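Long-range contacts in phosphate transporter (Thermotoga maritima MSB8, PDB 6L85), which probably imports phosphate across the membrane in a sodium-dependent manner, as a bacterial relative of the human SLC20 carriers: residues I3-A7 with M80-L84; M14-I18 with D258-A262; H59-I64 with S338-P343; V266-M270 with I284-A288. All coordinates share one frame; numbering follows the deposited sequence.

Interaction 1: residues I3-A7 with M80-L84; sequences ILIIA and MYGAL
I3 meets M80, Y81 and L84 because its longer branch swings out opposite the backbone N (chi1 -170°) and then turns at CG1 (chi2 81°), which carries CD1 in among the three side chains. L84 answers with its own fork: CG lies beside the backbone N and opposite the carbonyl carbon, and its two methyls are shared between different partners on helix 2-32. The closest pair is methyl to methyl, I3 CD1 to L84 CD1 at 3.4 Å, which is tight for two carbons. The same I3 CD1 sits 3.9 Å from Y81 CE1. One bond back along the chain, I3 CG1 touches M80 CG at 4.0 Å, with the M80 sulfur hardly farther. Replacing I3 by an alanine would probably open a gap between Y81 and L84 and deprive M80 CG of its apolar neighbour. Two near-parallel transmembrane helices, 2-32 and 76-99, pack here at an angle of 25° between their short segments, and they draw together toward the C-terminal side: the CA atoms of I3 and M80 are 8.8 Å apart, those of A7 and L84 6.6 Å. At that narrower end the absence of a long side chain on A7 lets L84 CD2 approach A7 CA to 3.8 Å. Across the same leucine, I6 CG2 reaches L84 CD1 at 4.1 Å, the two side chains lying at about a right angle. No hydrogen bond crosses the interface, so contact between apolar groups carries it. V269 of helix 260-275 touches A7, M80 and L84, while Y393 and L400 of helix 368-400 lie against Y81.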
loop_
_atom_site.group_PDB
_atom_site.type_symbol
_atom_site.label_atom_id
_atom_site.label_comp_id
_atom_site.label_asym_id
_atom_site.label_seq_id
_atom_site.Cartn_x
_atom_site.Cartn_y
_atom_site.Cartn_z
ATOM N N ILE B 3 28.370 -15.332 13.576
ATOM C CA ILE B 3 28.207 -15.387 12.125
ATOM C C ILE B 3 26.925 -14.677 11.700
ATOM O O ILE B 3 26.891 -14.033 10.646
ATOM C CB ILE B 3 28.263 -16.844 11.606
ATOM C CG1 ILE B 3 28.330 -16.849 10.079
ATOM C CG2 ILE B 3 27.031 -17.615 12.001
ATOM C CD1 ILE B 3 29.705 -16.617 9.538
ATOM N N LEU B 4 25.868 -14.742 12.519
ATOM C CA LEU B 4 24.638 -14.022 12.191
ATOM C C LEU B 4 24.850 -12.514 12.234
ATOM O O LEU B 4 24.338 -11.782 11.378
ATOM C CB LEU B 4 23.518 -14.434 13.141
ATOM C CG LEU B 4 23.008 -15.858 12.899
ATOM C CD1 LEU B 4 21.700 -16.144 13.643
ATOM C CD2 LEU B 4 22.846 -16.074 11.410
ATOM N N ILE B 5 25.628 -12.036 13.206
ATOM C CA ILE B 5 25.906 -10.610 13.316
ATOM C C ILE B 5 26.713 -10.131 12.122
ATOM O O ILE B 5 26.440 -9.061 11.552
ATOM C CB ILE B 5 26.640 -10.320 14.637
ATOM C CG1 ILE B 5 25.691 -10.545 15.816
ATOM C CG2 ILE B 5 27.225 -8.906 14.632
ATOM C CD1 ILE B 5 26.387 -11.007 17.089
ATOM N N ILE B 6 27.736 -10.902 11.738
ATOM C CA ILE B 6 28.553 -10.531 10.587
ATOM C C ILE B 6 27.713 -10.545 9.317
ATOM O O ILE B 6 27.847 -9.665 8.463
ATOM C CB ILE B 6 29.781 -11.458 10.484
ATOM C CG1 ILE B 6 30.788 -11.111 11.589
ATOM C CG2 ILE B 6 30.455 -11.351 9.128
ATOM C CD1 ILE B 6 31.835 -12.188 11.816
ATOM N N ALA B 7 26.828 -11.536 9.177
ATOM C CA ALA B 7 25.919 -11.567 8.039
ATOM C C ALA B 7 25.014 -10.345 8.024
ATOM O O ALA B 7 24.773 -9.760 6.963
ATOM C CB ALA B 7 25.078 -12.846 8.068
ATOM N N MET B 80 28.073 -20.905 3.641
ATOM C CA MET B 80 27.914 -19.761 4.519
ATOM C C MET B 80 29.087 -18.781 4.358
ATOM O O MET B 80 28.890 -17.563 4.160
ATOM C CB MET B 80 27.722 -20.318 5.943
ATOM C CG MET B 80 28.243 -19.562 7.128
ATOM S SD MET B 80 27.929 -20.617 8.589
ATOM C CE MET B 80 26.151 -20.462 8.721
ATOM N N TYR B 81 30.318 -19.304 4.343
ATOM C CA TYR B 81 31.460 -18.408 4.129
ATOM C C TYR B 81 31.504 -17.854 2.695
ATOM O O TYR B 81 31.939 -16.720 2.480
ATOM C CB TYR B 81 32.764 -19.125 4.488
ATOM C CG TYR B 81 32.900 -19.392 5.978
ATOM C CD1 TYR B 81 32.685 -18.378 6.898
ATOM C CD2 TYR B 81 33.213 -20.658 6.458
ATOM C CE1 TYR B 81 32.784 -18.609 8.257
ATOM C CE2 TYR B 81 33.320 -20.901 7.818
ATOM C CZ TYR B 81 33.101 -19.868 8.711
ATOM O OH TYR B 81 33.203 -20.078 10.072
ATOM N N GLY B 82 31.027 -18.612 1.708
ATOM C CA GLY B 82 30.980 -18.100 0.353
ATOM C C GLY B 82 29.985 -16.965 0.191
ATOM O O GLY B 82 30.260 -15.982 -0.507
ATOM N N ALA B 83 28.804 -17.101 0.808
ATOM C CA ALA B 83 27.816 -16.028 0.769
ATOM C C ALA B 83 28.407 -14.753 1.345
ATOM O O ALA B 83 28.315 -13.678 0.735
ATOM C CB ALA B 83 26.554 -16.445 1.531
ATOM N N LEU B 84 29.070 -14.867 2.498
ATOM C CA LEU B 84 29.723 -13.691 3.060
ATOM C C LEU B 84 30.773 -13.117 2.112
ATOM O O LEU B 84 30.857 -11.889 1.937
ATOM C CB LEU B 84 30.349 -14.029 4.407
ATOM C CG LEU B 84 29.381 -14.495 5.487
ATOM C CD1 LEU B 84 30.156 -14.658 6.775
ATOM C CD2 LEU B 84 28.219 -13.520 5.678
#

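Interaction 2: residues M14-I18 with D258-A262; sequences MAFSI and DVANA. With NA (sodium ion), chain R.
I18 stands at about a right angle to N261, its CD1 methyl pressed against the asparagine stem with I18 CD1 3.6 Å from N261 CB. That methyl also borders the polypeptide itself, lying 3.7 Å from D258 O, so one methyl touches both the N261 side chain and the D258 carbonyl. M14 comes to N261 on a slant from one turn earlier. Its CG extends opposite the backbone N (chi1 177°) and the chain bends at the next bond (chi2 73°), with the result that both CG and the terminal CE come up against N261 O, M14 CG at 3.7 Å. The backbones come nearest at A15 and A262, whose CA atoms are 5.4 Å apart, with the two CB methyls in contact. Nothing but apolar and van der Waals contact spans the two segments.

The polar end of N261 looks the other way. Its ND2 donates to T106 and T107, and its OD1 accepts a hydrogen bond from a water at 2.7 Å, so both halves of the amide are gripped and its rotation is fixed. That water in turn lies 2.3 Å from the sodium ion, which D258 OD1 binds directly at the same length. N261 is therefore a second-shell residue, bonded at its head while I18 and M14 pack its stem. N257, T107 and I344 supply the remaining protein ligands, and a phosphate ion, probably from the crystallisation liquor, lies about 3 Å from the D258 side chain. The arrangement is that of a buried sodium site, probably beside the phosphate pocket, consistent with sodium-coupled transport.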
loop_
_atom_site.group_PDB
_atom_site.type_symbol
_atom_site.label_atom_id
_atom_site.label_comp_id
_atom_site.label_asym_id
_atom_site.label_seq_id
_atom_site.Cartn_x
_atom_site.Cartn_y
_atom_site.Cartn_z
ATOM N N MET B 14 25.837 -4.305 1.774
ATOM C CA MET B 14 25.468 -4.596 0.397
ATOM C C MET B 14 24.163 -3.896 0.009
ATOM O O MET B 14 24.066 -3.296 -1.067
ATOM C CB MET B 14 25.358 -6.106 0.217
ATOM C CG MET B 14 24.910 -6.522 -1.137
ATOM S SD MET B 14 26.208 -6.300 -2.374
ATOM C CE MET B 14 25.275 -6.623 -3.857
ATOM N N ALA B 15 23.137 -3.982 0.875
ATOM C CA ALA B 15 21.844 -3.362 0.582
ATOM C C ALA B 15 21.974 -1.846 0.461
ATOM O O ALA B 15 21.396 -1.222 -0.449
ATOM C CB ALA B 15 20.843 -3.745 1.680
ATOM N N PHE B 16 22.730 -1.240 1.383
ATOM C CA PHE B 16 23.038 0.185 1.324
ATOM C C PHE B 16 23.660 0.558 -0.020
ATOM O O PHE B 16 23.269 1.557 -0.646
ATOM C CB PHE B 16 23.975 0.531 2.486
ATOM C CG PHE B 16 24.229 1.998 2.646
ATOM C CD1 PHE B 16 25.192 2.634 1.886
ATOM C CD2 PHE B 16 23.497 2.746 3.558
ATOM C CE1 PHE B 16 25.426 3.990 2.013
ATOM C CE2 PHE B 16 23.729 4.105 3.700
ATOM C CZ PHE B 16 24.694 4.727 2.914
ATOM N N SER B 17 24.621 -0.257 -0.494
ATOM C CA SER B 17 25.297 0.044 -1.757
ATOM C C SER B 17 24.342 -0.068 -2.940
ATOM O O SER B 17 24.422 0.733 -3.888
ATOM C CB SER B 17 26.527 -0.871 -1.917
ATOM O OG SER B 17 26.222 -2.131 -2.498
ATOM N N ILE B 18 23.400 -1.016 -2.882
ATOM C CA ILE B 18 22.372 -1.114 -3.926
ATOM C C ILE B 18 21.519 0.159 -3.976
ATOM O O ILE B 18 21.293 0.741 -5.050
ATOM C CB ILE B 18 21.495 -2.361 -3.695
ATOM C CG1 ILE B 18 22.308 -3.646 -3.854
ATOM C CG2 ILE B 18 20.283 -2.353 -4.609
ATOM C CD1 ILE B 18 21.598 -4.906 -3.339
ATOM N N ASP B 258 15.781 -6.544 -6.751
ATOM C CA ASP B 258 17.144 -6.403 -6.274
ATOM C C ASP B 258 17.329 -6.632 -4.776
ATOM O O ASP B 258 18.486 -6.738 -4.348
ATOM C CB ASP B 258 17.682 -5.009 -6.609
ATOM C CG ASP B 258 18.200 -4.895 -8.044
ATOM O OD1 ASP B 258 17.787 -5.659 -8.929
ATOM O OD2 ASP B 258 18.999 -3.983 -8.282
ATOM N N VAL B 259 16.261 -6.685 -3.956
ATOM C CA VAL B 259 16.551 -6.982 -2.551
ATOM C C VAL B 259 17.265 -8.324 -2.454
ATOM O O VAL B 259 18.135 -8.500 -1.602
ATOM C CB VAL B 259 15.289 -6.922 -1.651
ATOM C CG1 VAL B 259 14.326 -8.101 -1.917
ATOM C CG2 VAL B 259 15.706 -6.867 -0.145
ATOM N N ALA B 260 16.972 -9.244 -3.376
ATOM C CA ALA B 260 17.688 -10.517 -3.479
ATOM C C ALA B 260 19.207 -10.370 -3.467
ATOM O O ALA B 260 19.890 -11.234 -2.914
ATOM C CB ALA B 260 17.276 -11.263 -4.752
ATOM N N ASN B 261 19.758 -9.299 -4.047
ATOM C CA ASN B 261 21.218 -9.231 -4.128
ATOM C C ASN B 261 21.870 -9.116 -2.758
ATOM O O ASN B 261 23.067 -9.427 -2.614
ATOM C CB ASN B 261 21.673 -8.077 -5.019
ATOM C CG ASN B 261 21.033 -8.115 -6.388
ATOM O OD1 ASN B 261 20.558 -9.174 -6.853
ATOM N ND2 ASN B 261 21.035 -6.982 -7.058
ATOM N N ALA B 262 21.114 -8.681 -1.753
ATOM C CA ALA B 262 21.583 -8.709 -0.373
ATOM C C ALA B 262 20.894 -9.775 0.462
ATOM O O ALA B 262 21.540 -10.394 1.311
ATOM C CB ALA B 262 21.391 -7.340 0.285
HETATM NA NA NA R . 18.211 -7.599 -10.035
HETATM O O HOH W 1 18.485 -9.315 -8.574
#

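Interaction 3: residues H59-I64 with S338-P343; sequences HVSQTI and SSLGLP
A single hydrogen bond joins the segments: T63 OG1 donates to G341 O at 2.6 Å. The donor lies in the carbonyl plane on a lone pair, with a C=O...OG1 angle of 139°. T63 sets its hydroxyl beside the backbone N (chi1 -56°), which leaves CG2 to rest on the proline ring, T63 CG2 to P343 CD being 3.9 Å. With a valine in place of T63, G341 O would probably lose this donor, and the turn its one polar tie to helix 58-66.

The acceptor belongs to a Schellman motif closing helix 320-339. G341 leaves the helix with positive phi (80°), and its N bonds back to S338 O at 2.9 Å. Lacking a side chain, G341 comes close to the facing helix, its CA 4.3 Å from V60 CA.

Van der Waals contact makes up the rest. V60 works with both branches: V60 CG1 packs on P343 CB at 3.6 Å, while V60 CG2 faces S338 CA at 3.8 Å and the L342 carbonyl oxygen. I64 and P343 lie alongside each other, pointing opposite ways, which brings I64 CD1 to 3.8 Å from P343 CG.

The remaining polar groups bond to other helices: H59 NE2 is hydrogen-bonded to T194, and both S338 OG and L342 O are bonded to ND2 of the sodium ligand N257.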
loop_
_atom_site.group_PDB
_atom_site.type_symbol
_atom_site.label_atom_id
_atom_site.label_comp_id
_atom_site.label_asym_id
_atom_site.label_seq_id
_atom_site.Cartn_x
_atom_site.Cartn_y
_atom_site.Cartn_z
ATOM N N HIS B 59 11.052 -13.965 -4.241
ATOM C CA HIS B 59 11.092 -14.852 -5.402
ATOM C C HIS B 59 12.463 -14.865 -6.073
ATOM O O HIS B 59 13.008 -15.935 -6.360
ATOM C CB HIS B 59 9.991 -14.447 -6.372
ATOM C CG HIS B 59 8.661 -14.295 -5.704
ATOM N ND1 HIS B 59 7.942 -15.377 -5.233
ATOM C CD2 HIS B 59 7.948 -13.190 -5.369
ATOM C CE1 HIS B 59 6.828 -14.947 -4.664
ATOM N NE2 HIS B 59 6.804 -13.625 -4.738
ATOM N N VAL B 60 13.059 -13.695 -6.295
ATOM C CA VAL B 60 14.414 -13.683 -6.834
ATOM C C VAL B 60 15.436 -14.078 -5.765
ATOM O O VAL B 60 16.507 -14.622 -6.093
ATOM C CB VAL B 60 14.724 -12.300 -7.451
ATOM C CG1 VAL B 60 16.165 -12.266 -7.992
ATOM C CG2 VAL B 60 13.719 -11.979 -8.545
ATOM N N SER B 61 15.149 -13.792 -4.486
ATOM C CA SER B 61 16.032 -14.230 -3.398
ATOM C C SER B 61 16.239 -15.747 -3.419
ATOM O O SER B 61 17.342 -16.240 -3.129
ATOM C CB SER B 61 15.469 -13.780 -2.041
ATOM O OG SER B 61 15.326 -12.366 -1.980
ATOM N N GLN B 62 15.190 -16.507 -3.765
ATOM C CA GLN B 62 15.347 -17.958 -3.896
ATOM C C GLN B 62 16.347 -18.325 -4.995
ATOM O O GLN B 62 17.157 -19.251 -4.831
ATOM C CB GLN B 62 13.997 -18.605 -4.182
ATOM C CG GLN B 62 13.067 -18.629 -2.990
ATOM C CD GLN B 62 11.632 -18.673 -3.430
ATOM O OE1 GLN B 62 11.329 -19.203 -4.512
ATOM N NE2 GLN B 62 10.728 -18.094 -2.621
ATOM N N THR B 63 16.311 -17.606 -6.124
ATOM C CA THR B 63 17.238 -17.908 -7.214
ATOM C C THR B 63 18.669 -17.584 -6.818
ATOM O O THR B 63 19.590 -18.351 -7.105
ATOM C CB THR B 63 16.842 -17.141 -8.466
ATOM O OG1 THR B 63 15.483 -17.452 -8.784
ATOM C CG2 THR B 63 17.754 -17.530 -9.652
ATOM N N ILE B 64 18.878 -16.454 -6.150
ATOM C CA ILE B 64 20.224 -16.158 -5.664
ATOM C C ILE B 64 20.700 -17.258 -4.714
ATOM O O ILE B 64 21.883 -17.625 -4.709
ATOM C CB ILE B 64 20.276 -14.766 -5.002
ATOM C CG1 ILE B 64 19.961 -13.681 -6.037
ATOM C CG2 ILE B 64 21.639 -14.509 -4.343
ATOM C CD1 ILE B 64 20.894 -13.646 -7.235
ATOM N N SER B 338 10.870 -10.486 -12.098
ATOM C CA SER B 338 10.767 -10.887 -10.694
ATOM C C SER B 338 9.764 -12.017 -10.517
ATOM O O SER B 338 10.003 -12.948 -9.745
ATOM C CB SER B 338 10.364 -9.693 -9.827
ATOM O OG SER B 338 11.380 -8.704 -9.784
ATOM N N SER B 339 8.632 -11.950 -11.226
ATOM C CA SER B 339 7.629 -13.011 -11.160
ATOM C C SER B 339 8.146 -14.316 -11.743
ATOM O O SER B 339 7.592 -15.385 -11.451
ATOM C CB SER B 339 6.346 -12.588 -11.885
ATOM O OG SER B 339 6.524 -12.616 -13.293
ATOM N N LEU B 340 9.166 -14.256 -12.584
ATOM C CA LEU B 340 9.787 -15.491 -13.022
ATOM C C LEU B 340 10.958 -15.909 -12.144
ATOM O O LEU B 340 11.530 -16.982 -12.373
ATOM C CB LEU B 340 10.250 -15.354 -14.472
ATOM C CG LEU B 340 9.122 -15.050 -15.457
ATOM C CD1 LEU B 340 9.715 -14.768 -16.825
ATOM C CD2 LEU B 340 8.169 -16.244 -15.503
ATOM N N GLY B 341 11.332 -15.098 -11.154
ATOM C CA GLY B 341 12.474 -15.404 -10.312
ATOM C C GLY B 341 13.819 -15.079 -10.924
ATOM O O GLY B 341 14.842 -15.575 -10.434
ATOM N N LEU B 342 13.853 -14.260 -11.977
ATOM C CA LEU B 342 15.089 -13.947 -12.687
ATOM C C LEU B 342 15.770 -12.739 -12.058
ATOM O O LEU B 342 15.168 -11.664 -12.013
ATOM C CB LEU B 342 14.800 -13.657 -14.160
ATOM C CG LEU B 342 14.194 -14.839 -14.909
ATOM C CD1 LEU B 342 13.647 -14.444 -16.278
ATOM C CD2 LEU B 342 15.245 -15.941 -15.013
ATOM N N PRO B 343 17.018 -12.851 -11.600
ATOM C CA PRO B 343 17.767 -11.667 -11.166
ATOM C C PRO B 343 18.297 -10.932 -12.390
ATOM O O PRO B 343 19.140 -11.446 -13.134
ATOM C CB PRO B 343 18.906 -12.253 -10.322
ATOM C CG PRO B 343 18.746 -13.734 -10.383
ATOM C CD PRO B 343 17.839 -14.065 -11.506
#

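Interaction 4: residues V266-M270 with I284-A288; sequences VAAVM and IPFLA. With LMT (dodecyl-beta-D-maltoside), chain O.
The P285 ring is touched at separate corners by helix 260-275: M270 CE reaches P285 CB at 3.6 Å, and A267 CB meets P285 CD at 3.8 Å. The aromatic ring of the next residue, F286, turns from the contact toward bound dodecyl maltoside. Detergent atom C1 lies at its edge, in the ring plane, and F286 CZ comes within 3.3 Å of C2.

M270 gets to the proline by extending from CB through CG to the sulfur and bending at the last bond (chi3 63°). The methionine and proline thus run side by side with their directions reversed. The same methyl borders the helix that P285 starts, M270 CE being 4.1 Å from L287 CB, while M270 SD lies 4.2 Å from A288 CB. One turn earlier A267 takes contacts from two sides, I284 CD1 at 3.8 Å and, less closely, the methyl of A288 at 4.2 Å from A267 CB. V266 CG1 adds a looser touch on A288.

P285 occupies the N-cap position of helix 286-302, so the contact fastens the very start of that helix to helix 260-275, its predecessor. Just outward, F286 and L287 pack on E201 and L204 of the second subunit. No hydrogen bond or charge pair links the two segments. Methyl, methylene and thioether groups make nearly all of the contact, so cohesion rests on fit and on burial of apolar surface.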
loop_
_atom_site.group_PDB
_atom_site.type_symbol
_atom_site.label_atom_id
_atom_site.label_comp_id
_atom_site.label_asym_id
_atom_site.label_seq_id
_atom_site.Cartn_x
_atom_site.Cartn_y
_atom_site.Cartn_z
ATOM N N VAL B 266 22.346 -13.417 2.615
ATOM C CA VAL B 266 22.034 -13.427 4.045
ATOM C C VAL B 266 21.128 -14.607 4.382
ATOM O O VAL B 266 21.326 -15.287 5.393
ATOM C CB VAL B 266 21.400 -12.088 4.483
ATOM C CG1 VAL B 266 20.886 -12.183 5.950
ATOM C CG2 VAL B 266 22.379 -10.940 4.332
ATOM N N ALA B 267 20.090 -14.837 3.571
ATOM C CA ALA B 267 19.213 -15.985 3.800
ATOM C C ALA B 267 19.991 -17.298 3.777
ATOM O O ALA B 267 19.705 -18.212 4.559
ATOM C CB ALA B 267 18.105 -16.041 2.745
ATOM N N ALA B 268 20.957 -17.428 2.870
ATOM C CA ALA B 268 21.717 -18.670 2.825
ATOM C C ALA B 268 22.473 -18.869 4.133
ATOM O O ALA B 268 22.515 -19.986 4.680
ATOM C CB ALA B 268 22.661 -18.682 1.618
ATOM N N VAL B 269 23.046 -17.787 4.667
ATOM C CA VAL B 269 23.739 -17.899 5.958
ATOM C C VAL B 269 22.764 -18.266 7.079
ATOM O O VAL B 269 23.051 -19.136 7.916
ATOM C CB VAL B 269 24.496 -16.602 6.279
ATOM C CG1 VAL B 269 25.109 -16.692 7.652
ATOM C CG2 VAL B 269 25.571 -16.334 5.204
ATOM N N MET B 270 21.598 -17.605 7.116
ATOM C CA MET B 270 20.595 -17.922 8.132
ATOM C C MET B 270 20.117 -19.369 8.016
ATOM O O MET B 270 19.920 -20.047 9.027
ATOM C CB MET B 270 19.407 -16.964 8.023
ATOM C CG MET B 270 19.789 -15.498 8.300
ATOM S SD MET B 270 18.395 -14.385 8.059
ATOM C CE MET B 270 17.308 -15.044 9.339
ATOM N N ILE B 284 12.568 -18.010 2.234
ATOM C CA ILE B 284 13.404 -16.859 2.574
ATOM C C ILE B 284 12.931 -16.255 3.892
ATOM O O ILE B 284 11.780 -15.796 3.981
ATOM C CB ILE B 284 13.397 -15.802 1.458
ATOM C CG1 ILE B 284 13.902 -16.412 0.143
ATOM C CG2 ILE B 284 14.268 -14.603 1.865
ATOM C CD1 ILE B 284 15.397 -16.705 0.163
ATOM N N PRO B 285 13.772 -16.230 4.928
ATOM C CA PRO B 285 13.357 -15.636 6.212
ATOM C C PRO B 285 13.065 -14.150 6.055
ATOM O O PRO B 285 13.871 -13.389 5.502
ATOM C CB PRO B 285 14.565 -15.883 7.131
ATOM C CG PRO B 285 15.388 -16.955 6.441
ATOM C CD PRO B 285 15.157 -16.732 4.965
ATOM N N PHE B 286 11.891 -13.743 6.542
ATOM C CA PHE B 286 11.461 -12.362 6.366
ATOM C C PHE B 286 12.469 -11.385 6.939
ATOM O O PHE B 286 12.609 -10.272 6.430
ATOM C CB PHE B 286 10.079 -12.154 6.989
ATOM C CG PHE B 286 9.001 -12.003 5.961
ATOM C CD1 PHE B 286 9.081 -10.987 5.017
ATOM C CD2 PHE B 286 7.948 -12.895 5.891
ATOM C CE1 PHE B 286 8.115 -10.841 4.035
ATOM C CE2 PHE B 286 6.978 -12.759 4.911
ATOM C CZ PHE B 286 7.067 -11.727 3.981
ATOM N N LEU B 287 13.183 -11.783 7.987
ATOM C CA LEU B 287 14.251 -10.945 8.514
ATOM C C LEU B 287 15.245 -10.549 7.421
ATOM O O LEU B 287 15.663 -9.386 7.352
ATOM C CB LEU B 287 14.951 -11.684 9.659
ATOM C CG LEU B 287 15.642 -10.873 10.753
ATOM C CD1 LEU B 287 14.903 -9.559 10.976
ATOM C CD2 LEU B 287 15.700 -11.673 12.053
ATOM N N ALA B 288 15.632 -11.503 6.553
ATOM C CA ALA B 288 16.536 -11.196 5.438
ATOM C C ALA B 288 15.963 -10.122 4.534
ATOM O O ALA B 288 16.671 -9.197 4.116
ATOM C CB ALA B 288 16.837 -12.461 4.607
HETATM C "C1'" LMT O . 3.063 -14.544 2.669
HETATM C "C2'" LMT O . 4.273 -15.433 2.858
HETATM C "C3'" LMT O . 4.045 -16.915 2.592
HETATM C "C4'" LMT O . 2.638 -17.363 2.910
HETATM C "C5'" LMT O . 1.644 -16.321 2.405
HETATM C "C6'" LMT O . 0.223 -16.817 2.566
HETATM O "O1'" LMT O . 3.288 -13.354 3.438
HETATM O "O2'" LMT O . 5.304 -15.016 1.986
HETATM O "O3'" LMT O . 4.966 -17.616 3.396
HETATM O "O5'" LMT O . 1.857 -15.109 3.120
HETATM O "O6'" LMT O . 0.115 -18.138 2.036
HETATM C C1 LMT O . 3.992 -12.292 2.765
HETATM C C2 LMT O . 3.859 -11.032 3.655
HETATM C C3 LMT O . 3.421 -9.849 2.757
HETATM C C4 LMT O . 3.799 -8.573 3.522
HETATM C C5 LMT O . 3.056 -7.396 2.864
HETATM C C6 LMT O . 2.853 -6.339 3.961
HETATM C C7 LMT O . 2.666 -4.973 3.262
HETATM C C8 LMT O . 1.175 -4.827 2.859
HETATM C C9 LMT O . 1.069 -3.656 1.847
HETATM C C10 LMT O . 0.773 -2.334 2.605
HETATM C C11 LMT O . 0.249 -1.305 1.594
HETATM C C12 LMT O . 0.290 0.099 2.205
#

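In the fold
From the N terminus, helix 2-32 opens two contacts. Interaction 1 closes the shorter loop, bringing back helix 76-99 after 72 residues. Interaction 2 starts farther along helix 2-32 and waits for the beginning of helix 260-275, so it crosses interaction 1. Interaction 3 runs from helix 58-66 to the end of helix 320-339, crossing both. Interaction 4 is local, joining helix 260-275 to helix 286-302, and is nested within the loop of interaction 3. Helix 260-275 is the common element: A260 packs on V60, S61 and I64, while V269 carries interaction 4 against the segments of interaction 1. I284 also meets S61 and Q62, tying interactions 3 and 4 together.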